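Local structure of rhamnonate dehydratase (Gibberella zeae PH-1, 3FXG) at residues Ile102-Asp105 / Leu111-Glu114; Ser230-Leu235 / Glu249-Asp254; Glu234-Cys239 / Val269-Gly274; Ile295-Met300 / Thr306-Val311; Val322-Ser327 / Tyr332-Ser337. The protein probably dehydrates L-rhamnonate to 2-keto-3-deoxy-L-rhamnonate, as a magnesium-dependent member of the enolase superfamily. One frame throughout, in Å; residues are numbered along the deposited sequence.

Interaction 1: Ile102-Asp105 / Leu111-Glu114; sequences IGAD and LLFE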
# COMPACT_ATOMS: atom_id res chain seq x y z
N ILE A 102 -5.21 44.68 18.43
CA ILE A 102 -5.69 46.05 18.65
C ILE A 102 -6.49 46.59 17.47
O ILE A 102 -6.02 46.59 16.33
CB ILE A 102 -4.52 47.02 18.95
CG1 ILE A 102 -3.65 46.47 20.08
CG2 ILE A 102 -5.09 48.39 19.35
CD1 ILE A 102 -4.41 46.16 21.35
N GLY A 103 -7.71 47.03 17.76
CA GLY A 103 -8.58 47.58 16.72
C GLY A 103 -9.39 46.56 15.95
O GLY A 103 -10.24 46.93 15.13
N ALA A 104 -9.16 45.28 16.22
CA ALA A 104 -9.88 44.21 15.52
C ALA A 104 -11.24 43.89 16.12
O ALA A 104 -11.51 44.18 17.28
CB ALA A 104 -9.02 42.94 15.49
N ASP A 105 -12.10 43.29 15.30
CA ASP A 105 -13.43 42.88 15.74
C ASP A 105 -13.17 41.53 16.40
O ASP A 105 -12.70 40.60 15.76
CB ASP A 105 -14.36 42.69 14.53
CG ASP A 105 -15.81 42.47 14.94
OD1 ASP A 105 -16.06 41.67 15.87
OD2 ASP A 105 -16.70 43.09 14.32
N LEU A 111 -10.03 34.68 11.53
CA LEU A 111 -8.98 35.52 10.97
C LEU A 111 -7.83 35.71 11.95
O LEU A 111 -6.66 35.53 11.60
CB LEU A 111 -9.54 36.90 10.60
CG LEU A 111 -8.49 37.94 10.20
CD1 LEU A 111 -7.88 37.55 8.86
CD2 LEU A 111 -9.11 39.32 10.12
N LEU A 112 -8.16 36.07 13.19
CA LEU A 112 -7.12 36.30 14.19
C LEU A 112 -6.26 35.07 14.46
O LEU A 112 -5.05 35.20 14.66
CB LEU A 112 -7.76 36.82 15.48
CG LEU A 112 -8.47 38.17 15.32
CD1 LEU A 112 -9.11 38.57 16.64
CD2 LEU A 112 -7.47 39.23 14.87
N PHE A 113 -6.86 33.89 14.48
CA PHE A 113 -6.06 32.69 14.72
C PHE A 113 -5.11 32.41 13.56
O PHE A 113 -3.93 32.12 13.77
CB PHE A 113 -6.92 31.45 14.94
CG PHE A 113 -6.12 30.19 15.08
CD1 PHE A 113 -5.48 29.89 16.28
CD2 PHE A 113 -5.89 29.37 13.98
CE1 PHE A 113 -4.63 28.79 16.38
CE2 PHE A 113 -5.04 28.27 14.07
CZ PHE A 113 -4.41 27.98 15.27
N GLU A 114 -5.62 32.49 12.33
CA GLU A 114 -4.79 32.24 11.16
C GLU A 114 -3.62 33.22 11.12
O GLU A 114 -2.50 32.84 10.77
CB GLU A 114 -5.61 32.36 9.88
CG GLU A 114 -6.73 31.34 9.76
CD GLU A 114 -6.23 29.92 9.84
OE1 GLU A 114 -5.30 29.57 9.08
OE2 GLU A 114 -6.77 29.14 10.66
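Leu112 reaches Ala104 because its first torsion (chi1 -63°) sets CG beside the backbone N and opposite the carbonyl carbon, while an extended second torsion (chi2 178°) carries the forked end out from helix 109-119. The two methyls take one residue each, Ala104 and Asp105. Leu112 CD2 meets Ala104 CB at 4.1 Å, a plain methyl-to-methyl touch. On the other branch, Leu112 CD1 lies 4.2 Å from the backbone oxygen Asp105 O. Alanine suits the loop side: its CB points to the helix and is short enough to receive the broad leucine fork. Gly103, just before it, turns the chain with a positive phi (85°), a backbone shape that suits glycine, and both Gly103 and Ala104 bond through their backbones to Ile11. Leu140 of helix 128-148 also packs on Leu112, so the loop joins the helical packing of the N-terminal domain of this enolase-superfamily fold. The carboxylate of Asp105 is engaged elsewhere, in a salt bridge with Arg107. Between the two segments the chemistry is therefore apolar and small in extent, about 79 Å² buried on both sides together, and it implies adhesion by shape and dispersion without a directional polar bond.

Interaction 2: Ser230-Leu235 / Glu249-Asp254; sequences SYTIEL and ECLSPD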
# COMPACT_ATOMS: atom_id res chain seq x y z
N SER A 230 8.32 -1.27 21.83
CA SER A 230 8.55 -2.60 22.40
C SER A 230 8.10 -2.71 23.86
O SER A 230 7.44 -3.68 24.24
CB SER A 230 10.03 -2.98 22.31
OG SER A 230 10.42 -3.14 20.96
N TYR A 231 8.47 -1.73 24.67
CA TYR A 231 8.11 -1.76 26.08
C TYR A 231 6.60 -1.71 26.27
O TYR A 231 6.04 -2.45 27.08
CB TYR A 231 8.77 -0.60 26.84
CG TYR A 231 8.61 -0.72 28.34
CD1 TYR A 231 9.51 -1.47 29.10
CD2 TYR A 231 7.55 -0.10 28.99
CE1 TYR A 231 9.35 -1.60 30.48
CE2 TYR A 231 7.38 -0.22 30.37
CZ TYR A 231 8.29 -0.97 31.10
OH TYR A 231 8.12 -1.08 32.46
N THR A 232 5.94 -0.83 25.51
CA THR A 232 4.49 -0.70 25.60
C THR A 232 3.84 -2.04 25.27
O THR A 232 2.94 -2.49 25.98
CB THR A 232 3.97 0.36 24.61
OG1 THR A 232 4.50 1.64 24.97
CG2 THR A 232 2.44 0.43 24.65
N ILE A 233 4.29 -2.67 24.19
CA ILE A 233 3.74 -3.95 23.78
C ILE A 233 3.91 -5.02 24.86
O ILE A 233 2.98 -5.78 25.13
CB ILE A 233 4.38 -4.43 22.45
CG1 ILE A 233 3.84 -3.56 21.29
CG2 ILE A 233 4.07 -5.90 22.19
CD1 ILE A 233 4.44 -3.89 19.93
N GLU A 234 5.08 -5.06 25.49
CA GLU A 234 5.30 -6.06 26.54
C GLU A 234 4.50 -5.76 27.81
O GLU A 234 3.97 -6.68 28.43
CB GLU A 234 6.79 -6.16 26.88
CG GLU A 234 7.06 -7.10 28.06
CD GLU A 234 8.52 -7.47 28.22
OE1 GLU A 234 9.40 -6.61 28.00
OE2 GLU A 234 8.80 -8.63 28.60
N LEU A 235 4.42 -4.49 28.18
CA LEU A 235 3.68 -4.09 29.38
C LEU A 235 2.19 -4.38 29.22
O LEU A 235 1.56 -4.94 30.13
CB LEU A 235 3.88 -2.59 29.65
CG LEU A 235 3.10 -1.97 30.81
CD1 LEU A 235 3.48 -2.65 32.12
CD2 LEU A 235 3.40 -0.48 30.89
N GLU A 249 -0.94 8.17 26.19
CA GLU A 249 0.35 8.75 25.81
C GLU A 249 1.54 7.85 26.08
O GLU A 249 2.51 8.26 26.73
CB GLU A 249 0.54 10.11 26.50
CG GLU A 249 1.33 11.11 25.65
CD GLU A 249 1.45 12.49 26.28
OE1 GLU A 249 1.87 13.42 25.55
OE2 GLU A 249 1.14 12.66 27.48
N CYS A 250 1.48 6.62 25.59
CA CYS A 250 2.56 5.66 25.78
C CYS A 250 3.85 6.10 25.09
O CYS A 250 4.94 5.88 25.61
CB CYS A 250 2.17 4.29 25.22
SG CYS A 250 0.79 3.52 26.06
N LEU A 251 3.71 6.71 23.92
CA LEU A 251 4.87 7.15 23.15
C LEU A 251 5.13 8.64 23.17
O LEU A 251 4.28 9.44 23.56
CB LEU A 251 4.71 6.71 21.69
CG LEU A 251 4.39 5.23 21.44
CD1 LEU A 251 4.23 5.01 19.93
CD2 LEU A 251 5.49 4.35 22.00
N SER A 252 6.34 9.01 22.75
CA SER A 252 6.72 10.41 22.64
C SER A 252 5.81 11.00 21.56
O SER A 252 5.41 10.30 20.63
CB SER A 252 8.17 10.52 22.17
OG SER A 252 8.42 11.80 21.62
N PRO A 253 5.44 12.29 21.69
CA PRO A 253 4.58 12.91 20.68
C PRO A 253 5.26 12.94 19.31
O PRO A 253 4.61 13.17 18.29
CB PRO A 253 4.34 14.31 21.24
CG PRO A 253 4.37 14.08 22.73
CD PRO A 253 5.57 13.15 22.88
N ASP A 254 6.58 12.72 19.29
CA ASP A 254 7.34 12.71 18.04
C ASP A 254 7.18 11.39 17.28
O ASP A 254 7.63 11.28 16.14
CB ASP A 254 8.85 12.89 18.28
CG ASP A 254 9.23 14.31 18.64
OD1 ASP A 254 8.74 15.25 17.99
OD2 ASP A 254 10.06 14.47 19.56
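In the enolase-superfamily (beta/alpha)8 barrel, helix 229-238 packs here on the loop that leaves strand 246-248, whose Glu248 is a magnesium ligand. Thr232 on the helix faces Cys250 on the loop, their CA atoms 6.6 Å apart. Both branches of the threonine are used. Its OG1 lies beside the backbone N (chi1 -63°) and comes within 3.5 Å of Cys250 CB, whereas Thr232 CG2, on the other side, rests 3.8 Å from Cys250 SG. The hydroxyl also bonds to the carbonyl oxygen of Asn228, so a buried polar atom is satisfied by the residue just ahead of the helix and can still sit against carbon. Threonine suits the place: its methyl packs on the sulfur while its hydroxyl is taken up by a backbone oxygen, and the slim cysteine lets helix and loop come close. Leu251 crosses Thr232 at about a right angle, with CD2 4.1 Å from Thr232 OG1, and it also packs on Phe259 and Ile262 of helix 259-265. Phe271 of the next strand borders both Thr232 and Cys250. Farther along, the loop is shaped by an ST turn, in which Ser252 OG accepts from Asp254 N at 3.1 Å (162°).

Interaction 3: Glu234-Cys239 / Val269-Gly274; sequences ELVKAC and VKFTTG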
# COMPACT_ATOMS: atom_id res chain seq x y z
N GLU A 234 5.08 -5.06 25.49
CA GLU A 234 5.30 -6.06 26.54
C GLU A 234 4.50 -5.76 27.81
O GLU A 234 3.97 -6.68 28.43
CB GLU A 234 6.79 -6.16 26.88
CG GLU A 234 7.06 -7.10 28.06
CD GLU A 234 8.52 -7.47 28.22
OE1 GLU A 234 9.40 -6.61 28.00
OE2 GLU A 234 8.80 -8.63 28.60
N LEU A 235 4.42 -4.49 28.18
CA LEU A 235 3.68 -4.09 29.38
C LEU A 235 2.19 -4.38 29.22
O LEU A 235 1.56 -4.94 30.13
CB LEU A 235 3.88 -2.59 29.65
CG LEU A 235 3.10 -1.97 30.81
CD1 LEU A 235 3.48 -2.65 32.12
CD2 LEU A 235 3.40 -0.48 30.89
N VAL A 236 1.62 -4.01 28.08
CA VAL A 236 0.21 -4.26 27.85
C VAL A 236 -0.06 -5.76 27.88
O VAL A 236 -1.04 -6.20 28.49
CB VAL A 236 -0.23 -3.65 26.49
CG1 VAL A 236 -1.63 -4.13 26.12
CG2 VAL A 236 -0.23 -2.12 26.61
N LYS A 237 0.82 -6.55 27.26
CA LYS A 237 0.64 -7.99 27.26
C LYS A 237 0.65 -8.53 28.69
O LYS A 237 -0.17 -9.36 29.06
CB LYS A 237 1.75 -8.67 26.46
CG LYS A 237 1.55 -10.17 26.31
CD LYS A 237 2.68 -10.84 25.53
CE LYS A 237 2.40 -12.33 25.35
NZ LYS A 237 3.49 -13.03 24.61
N ALA A 238 1.58 -8.03 29.50
CA ALA A 238 1.70 -8.47 30.89
C ALA A 238 0.51 -8.07 31.77
O ALA A 238 0.31 -8.65 32.83
CB ALA A 238 2.99 -7.92 31.49
N CYS A 239 -0.27 -7.09 31.32
CA CYS A 239 -1.42 -6.62 32.10
C CYS A 239 -2.78 -7.00 31.52
O CYS A 239 -3.80 -6.49 31.96
CB CYS A 239 -1.38 -5.09 32.22
SG CYS A 239 0.02 -4.43 33.11
N VAL A 269 -7.00 -3.53 22.21
CA VAL A 269 -6.73 -2.65 23.35
C VAL A 269 -6.79 -1.19 22.91
O VAL A 269 -6.32 -0.84 21.83
CB VAL A 269 -5.34 -2.94 23.96
CG1 VAL A 269 -5.08 -2.02 25.14
CG2 VAL A 269 -5.26 -4.40 24.41
N LYS A 270 -7.35 -0.35 23.77
CA LYS A 270 -7.47 1.07 23.46
C LYS A 270 -6.24 1.89 23.83
O LYS A 270 -5.65 1.72 24.90
CB LYS A 270 -8.70 1.66 24.17
CG LYS A 270 -10.03 1.03 23.76
CD LYS A 270 -11.21 1.93 24.13
CE LYS A 270 -11.55 1.83 25.61
NZ LYS A 270 -12.18 0.52 25.92
N PHE A 271 -5.86 2.79 22.92
CA PHE A 271 -4.72 3.68 23.13
C PHE A 271 -5.14 5.11 22.84
O PHE A 271 -5.96 5.35 21.95
CB PHE A 271 -3.57 3.27 22.20
CG PHE A 271 -2.99 1.93 22.54
CD1 PHE A 271 -2.04 1.82 23.56
CD2 PHE A 271 -3.44 0.78 21.91
CE1 PHE A 271 -1.55 0.57 23.94
CE2 PHE A 271 -2.97 -0.48 22.29
CZ PHE A 271 -2.02 -0.58 23.31
N THR A 272 -4.60 6.06 23.60
CA THR A 272 -4.94 7.46 23.43
C THR A 272 -3.68 8.32 23.52
O THR A 272 -2.64 7.86 23.97
CB THR A 272 -5.92 7.95 24.52
OG1 THR A 272 -5.21 8.12 25.76
CG2 THR A 272 -7.04 6.92 24.73
N THR A 273 -3.80 9.58 23.09
CA THR A 273 -2.68 10.51 23.15
C THR A 273 -3.14 11.86 22.60
O THR A 273 -4.30 12.00 22.20
CB THR A 273 -1.47 10.02 22.32
OG1 THR A 273 -0.35 10.87 22.56
CG2 THR A 273 -1.80 10.04 20.83
N GLY A 274 -2.24 12.84 22.61
CA GLY A 274 -2.58 14.13 22.05
C GLY A 274 -2.42 15.38 22.91
O GLY A 274 -2.43 16.48 22.36
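The last turn of helix 229-238 runs past residues 269-271 of the extended segment, with Val236 CA and Val269 CA, the nearest pair, 8.4 Å apart. This is the layering of the (beta/alpha)8 barrel, an outer helix lying on the parallel strands within. The helix closes at Cys239, the first residue to leave helical angles, whose N still bonds to Val236 O at 3.1 Å. Val236 carries the contact with one methyl for each partner. Its first torsion (chi1 169°) sends CG1 away from the backbone N and toward Val269, and the two valines meet tip to tip, CG1 of Val236 standing 4.0 Å from CG2 of Val269. The other methyl, CG2, comes to the edge of the Phe271 ring, near its plane. Valine fits both needs, since its branch point sits close to the helix and spreads two methyls over two neighbours. Phenylalanine at 271 is long enough to bridge from strand to helix, and it also meets Phe259 and Ile262 of helix 259-265, while Trp247 and His266 add to the packing round Val236. Gly274 has a positive phi (125°), which glycine accommodates easily, directly before the magnesium ligand Glu275. At the ring edge, Val236 CG2 lies 4.0 Å from Phe271 CE1 and 4.1 Å from Phe271 CZ.

Interaction 4: Ile295-Met300 / Thr306-Val311; sequences IQPDVM and TELLKV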
# COMPACT_ATOMS: atom_id res chain seq x y z
N ILE A 295 -8.45 11.09 21.05
CA ILE A 295 -7.40 12.09 20.94
C ILE A 295 -7.67 13.07 22.08
O ILE A 295 -8.83 13.37 22.38
CB ILE A 295 -7.38 12.79 19.56
CG1 ILE A 295 -8.70 13.51 19.28
CG2 ILE A 295 -7.08 11.75 18.48
CD1 ILE A 295 -8.66 14.33 17.99
N GLN A 296 -6.60 13.55 22.71
CA GLN A 296 -6.75 14.40 23.89
C GLN A 296 -5.98 15.71 23.91
O GLN A 296 -5.02 15.87 24.67
CB GLN A 296 -6.35 13.57 25.11
CG GLN A 296 -7.04 12.20 25.14
CD GLN A 296 -6.38 11.22 26.09
OE1 GLN A 296 -5.20 10.88 25.93
NE2 GLN A 296 -7.12 10.77 27.09
N PRO A 297 -6.39 16.69 23.09
CA PRO A 297 -5.68 17.96 23.09
C PRO A 297 -5.97 18.76 24.35
O PRO A 297 -6.99 18.55 25.01
CB PRO A 297 -6.23 18.66 21.85
CG PRO A 297 -7.65 18.19 21.83
CD PRO A 297 -7.51 16.71 22.13
N ASP A 298 -5.06 19.66 24.70
CA ASP A 298 -5.25 20.54 25.85
C ASP A 298 -5.65 21.86 25.19
O ASP A 298 -4.91 22.38 24.36
CB ASP A 298 -3.95 20.72 26.65
CG ASP A 298 -4.14 21.56 27.89
OD1 ASP A 298 -4.54 22.74 27.76
OD2 ASP A 298 -3.91 21.05 29.01
N VAL A 299 -6.83 22.37 25.54
CA VAL A 299 -7.33 23.59 24.94
C VAL A 299 -6.44 24.81 25.14
O VAL A 299 -6.46 25.74 24.34
CB VAL A 299 -8.75 23.92 25.44
CG1 VAL A 299 -8.71 24.31 26.90
CG2 VAL A 299 -9.36 25.03 24.60
N MSE A 300 -5.66 24.81 26.22
CA MSE A 300 -4.77 25.93 26.49
C MSE A 300 -3.43 25.78 25.78
O MSE A 300 -2.59 26.68 25.84
CB MSE A 300 -4.53 26.06 28.00
CG MSE A 300 -5.74 26.55 28.79
SE MSE A 300 -5.41 26.53 30.71
CE MSE A 300 -5.66 24.65 30.99
N THR A 306 -10.97 28.03 19.03
CA THR A 306 -11.22 28.15 17.60
C THR A 306 -10.59 26.98 16.83
O THR A 306 -11.26 26.33 16.02
CB THR A 306 -10.66 29.47 17.06
OG1 THR A 306 -11.26 30.57 17.77
CG2 THR A 306 -10.96 29.61 15.57
N GLU A 307 -9.32 26.70 17.09
CA GLU A 307 -8.64 25.60 16.41
C GLU A 307 -9.18 24.25 16.90
O GLU A 307 -9.27 23.29 16.13
CB GLU A 307 -7.13 25.67 16.64
CG GLU A 307 -6.32 24.61 15.87
CD GLU A 307 -6.10 24.96 14.41
OE1 GLU A 307 -7.06 25.38 13.73
OE2 GLU A 307 -4.96 24.81 13.92
N LEU A 308 -9.51 24.17 18.19
CA LEU A 308 -10.04 22.93 18.76
C LEU A 308 -11.35 22.53 18.09
O LEU A 308 -11.62 21.34 17.89
CB LEU A 308 -10.25 23.08 20.27
CG LEU A 308 -10.81 21.85 21.00
CD1 LEU A 308 -9.91 20.63 20.75
CD2 LEU A 308 -10.89 22.16 22.49
N LEU A 309 -12.17 23.51 17.75
CA LEU A 309 -13.44 23.23 17.08
C LEU A 309 -13.17 22.54 15.74
O LEU A 309 -13.91 21.66 15.32
CB LEU A 309 -14.22 24.52 16.85
CG LEU A 309 -14.78 25.20 18.10
CD1 LEU A 309 -15.29 26.60 17.76
CD2 LEU A 309 -15.90 24.35 18.68
N LYS A 310 -12.10 22.96 15.06
CA LYS A 310 -11.75 22.38 13.77
C LYS A 310 -11.15 20.99 13.93
O LYS A 310 -11.36 20.11 13.10
CB LYS A 310 -10.76 23.29 13.02
CG LYS A 310 -11.37 24.64 12.63
CD LYS A 310 -10.43 25.45 11.76
CE LYS A 310 -11.08 26.76 11.32
NZ LYS A 310 -11.38 27.63 12.48
N VAL A 311 -10.39 20.79 15.00
CA VAL A 311 -9.80 19.49 15.27
C VAL A 311 -10.91 18.49 15.57
O VAL A 311 -10.89 17.36 15.07
CB VAL A 311 -8.83 19.57 16.48
CG1 VAL A 311 -8.51 18.17 17.00
CG2 VAL A 311 -7.55 20.29 16.07
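A beta-alpha unit of the enolase-superfamily barrel folds back on itself here: strand 294-295 runs into a loop, and helix 305-316 returns along its outer side. The pairing is wholly apolar and uses every other residue of 295-299, namely Ile295, Pro297 and Val299, against Leu308 and Val311 one turn apart on the helix. Leu308 does most of the work. With CG turned from the backbone N toward the loop (chi1 180°), its fork divides between two partners that it crosses at about right angles. Leu308 CD1 is pressed against Pro297 CG at 3.5 Å, tighter than usual for two carbons, and CD2 rests 3.9 Å from Val299 CG2. One turn on, Val311 CG1 meets Ile295 CD1 at 4.0 Å. Ile295 places CG1 between its backbone N and carbonyl carbon (chi1 60°), and the extended chain beyond brings CD1 to the helix. Proline gives a rigid, compact face where the packing is close, and leucine supplies the reach. Asp298, between two packing residues, points away from the helix, and its OD1 accepts from the backbone N of selenomethionine Met300 at 2.8 Å (142°), an Asx turn that shapes the loop. Phe283 of helix 279-287 closes on Pro297 and Val311 from one neighbouring helix, Tyr330 and Phe334 of helix 329-335 border Val299 and Leu308, and the backbone of Ile295 bonds onward to Pro321 and Val323, the next barrel segment.

Interaction 5: Val322-Ser327 / Tyr332-Ser337; sequences VVPHAS and YHFQIS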
# COMPACT_ATOMS: atom_id res chain seq x y z
N VAL A 322 -13.14 13.03 21.05
CA VAL A 322 -12.17 14.01 21.50
C VAL A 322 -12.45 14.25 22.98
O VAL A 322 -13.55 14.68 23.34
CB VAL A 322 -12.32 15.36 20.75
CG1 VAL A 322 -11.31 16.36 21.28
CG2 VAL A 322 -12.13 15.16 19.25
N VAL A 323 -11.48 13.93 23.83
CA VAL A 323 -11.61 14.12 25.27
C VAL A 323 -10.38 14.92 25.67
O VAL A 323 -9.33 14.36 25.96
CB VAL A 323 -11.61 12.77 26.02
CG1 VAL A 323 -11.75 13.00 27.52
CG2 VAL A 323 -12.76 11.90 25.52
N PRO A 324 -10.49 16.26 25.67
CA PRO A 324 -9.37 17.13 26.03
C PRO A 324 -8.72 16.86 27.38
O PRO A 324 -9.34 16.28 28.28
CB PRO A 324 -9.96 18.53 25.91
CG PRO A 324 -11.42 18.32 26.13
CD PRO A 324 -11.69 17.05 25.38
N HIS A 325 -7.47 17.27 27.50
CA HIS A 325 -6.69 17.09 28.72
C HIS A 325 -7.03 18.16 29.75
O HIS A 325 -6.75 19.34 29.53
CB HIS A 325 -5.20 17.12 28.37
CG HIS A 325 -4.30 17.27 29.56
ND1 HIS A 325 -4.05 18.48 30.16
CD2 HIS A 325 -3.58 16.35 30.25
CE1 HIS A 325 -3.22 18.31 31.18
NE2 HIS A 325 -2.93 17.02 31.26
N ALA A 326 -7.63 17.74 30.87
CA ALA A 326 -8.02 18.65 31.95
C ALA A 326 -8.66 19.92 31.39
O ALA A 326 -9.76 19.87 30.84
CB ALA A 326 -6.79 19.00 32.79
N SER A 327 -7.98 21.05 31.57
CA SER A 327 -8.42 22.35 31.05
C SER A 327 -9.56 23.11 31.73
O SER A 327 -9.84 24.26 31.37
CB SER A 327 -8.73 22.23 29.55
OG SER A 327 -7.59 21.81 28.83
N TYR A 332 -14.80 22.28 29.58
CA TYR A 332 -16.19 21.96 29.88
C TYR A 332 -17.14 22.51 28.82
O TYR A 332 -18.02 21.81 28.33
CB TYR A 332 -16.61 22.50 31.26
CG TYR A 332 -15.69 22.10 32.39
CD1 TYR A 332 -14.87 20.97 32.29
CD2 TYR A 332 -15.64 22.84 33.57
CE1 TYR A 332 -14.02 20.60 33.32
CE2 TYR A 332 -14.79 22.48 34.61
CZ TYR A 332 -13.99 21.36 34.48
OH TYR A 332 -13.13 20.99 35.49
N HIS A 333 -16.95 23.78 28.47
CA HIS A 333 -17.81 24.41 27.48
C HIS A 333 -17.69 23.73 26.12
O HIS A 333 -18.65 23.68 25.35
CB HIS A 333 -17.49 25.90 27.34
CG HIS A 333 -18.09 26.74 28.43
ND1 HIS A 333 -17.63 26.73 29.73
CD2 HIS A 333 -19.10 27.64 28.39
CE1 HIS A 333 -18.34 27.58 30.45
NE2 HIS A 333 -19.24 28.15 29.66
N PHE A 334 -16.52 23.19 25.84
CA PHE A 334 -16.29 22.50 24.57
C PHE A 334 -16.94 21.12 24.59
O PHE A 334 -17.70 20.77 23.69
CB PHE A 334 -14.79 22.37 24.31
CG PHE A 334 -14.47 21.58 23.08
CD1 PHE A 334 -14.70 22.10 21.81
CD2 PHE A 334 -13.96 20.29 23.19
CE1 PHE A 334 -14.43 21.35 20.67
CE2 PHE A 334 -13.69 19.53 22.05
CZ PHE A 334 -13.93 20.07 20.79
N GLN A 335 -16.63 20.33 25.62
CA GLN A 335 -17.16 18.97 25.73
C GLN A 335 -18.68 18.87 25.73
O GLN A 335 -19.25 17.92 25.21
CB GLN A 335 -16.65 18.29 27.01
CG GLN A 335 -15.20 17.86 26.97
CD GLN A 335 -14.84 17.18 25.66
OE1 GLN A 335 -14.69 17.83 24.63
NE2 GLN A 335 -14.71 15.85 25.70
N ILE A 336 -19.34 19.86 26.32
CA ILE A 336 -20.79 19.85 26.41
C ILE A 336 -21.48 20.21 25.09
O ILE A 336 -22.68 19.99 24.94
CB ILE A 336 -21.27 20.84 27.51
CG1 ILE A 336 -22.66 20.45 28.01
CG2 ILE A 336 -21.29 22.25 26.96
CD1 ILE A 336 -22.67 19.18 28.83
N SER A 337 -20.72 20.73 24.13
CA SER A 337 -21.30 21.19 22.87
C SER A 337 -21.08 20.44 21.57
O SER A 337 -21.72 20.76 20.57
CB SER A 337 -20.85 22.64 22.64
OG SER A 337 -19.45 22.69 22.46
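Phe334 is the first residue of 332-337 to make a close side-chain contact with the other segment: its CE2 edge meets Val322 CG1 at 4.0 Å, with the methyl near the ring plane and the two side chains crossing at about a right angle. CG lies opposite the backbone N (chi1 175°), which sends the ring off the helix to Val322; Leu308 of helix 305-316 also packs on it, and Pro324 CG is near, 4.4 Å from Phe334 CD2. A large flat ring suits a site bordered by several aliphatic groups. Gln335 follows, and its side chain, bent at chi2 (-45°), folds back so that NE2 donates to Val322 O at 2.9 Å. The bond is fairly straight (163°) and uses a lone pair in the carbonyl plane, with the oxygen close to the amide plane of the glutamine. NE2 also bonds to Phe343 O. In the (beta/alpha)8 barrel, 322-327, though not a regular strand, takes the place of one, as its backbone bonds from Val323 to Ile295 and from His325 to Pro297 suggest, and Phe343 immediately precedes strand 344-347. One buried amide therefore spans two backbones of the barrel, a task that suits glutamine, which has two N-H groups on a single nitrogen. Farther on, the backbone oxygen of Ser337 accepts from Asn110 ND2 of a second subunit.

In the fold
Interactions 2 to 5 all lie in the barrel domain, while interaction 1 belongs to the N-terminal domain and meets interaction 4 where Phe113 CE2 packs on Glu307 OE2 at 3.5 Å. Interactions 2 and 3 share helix 229-238, their centres 8 Å apart. Interactions 3 and 4 join as neighbouring strands, Thr273 O to Gln296 N at 2.8 Å. Interactions 4 and 5, with centres 9 Å apart, place Asp298 OD2 2.8 Å from His325 ND1 in a hydrogen bond recalling the His-Asp dyad of mandelate racemase relatives. Side chains of Cys250, Phe271, Pro297 and Val323 come within about 10 to 12 Å of the magnesium ion held by Asp222, Glu248 and Glu275.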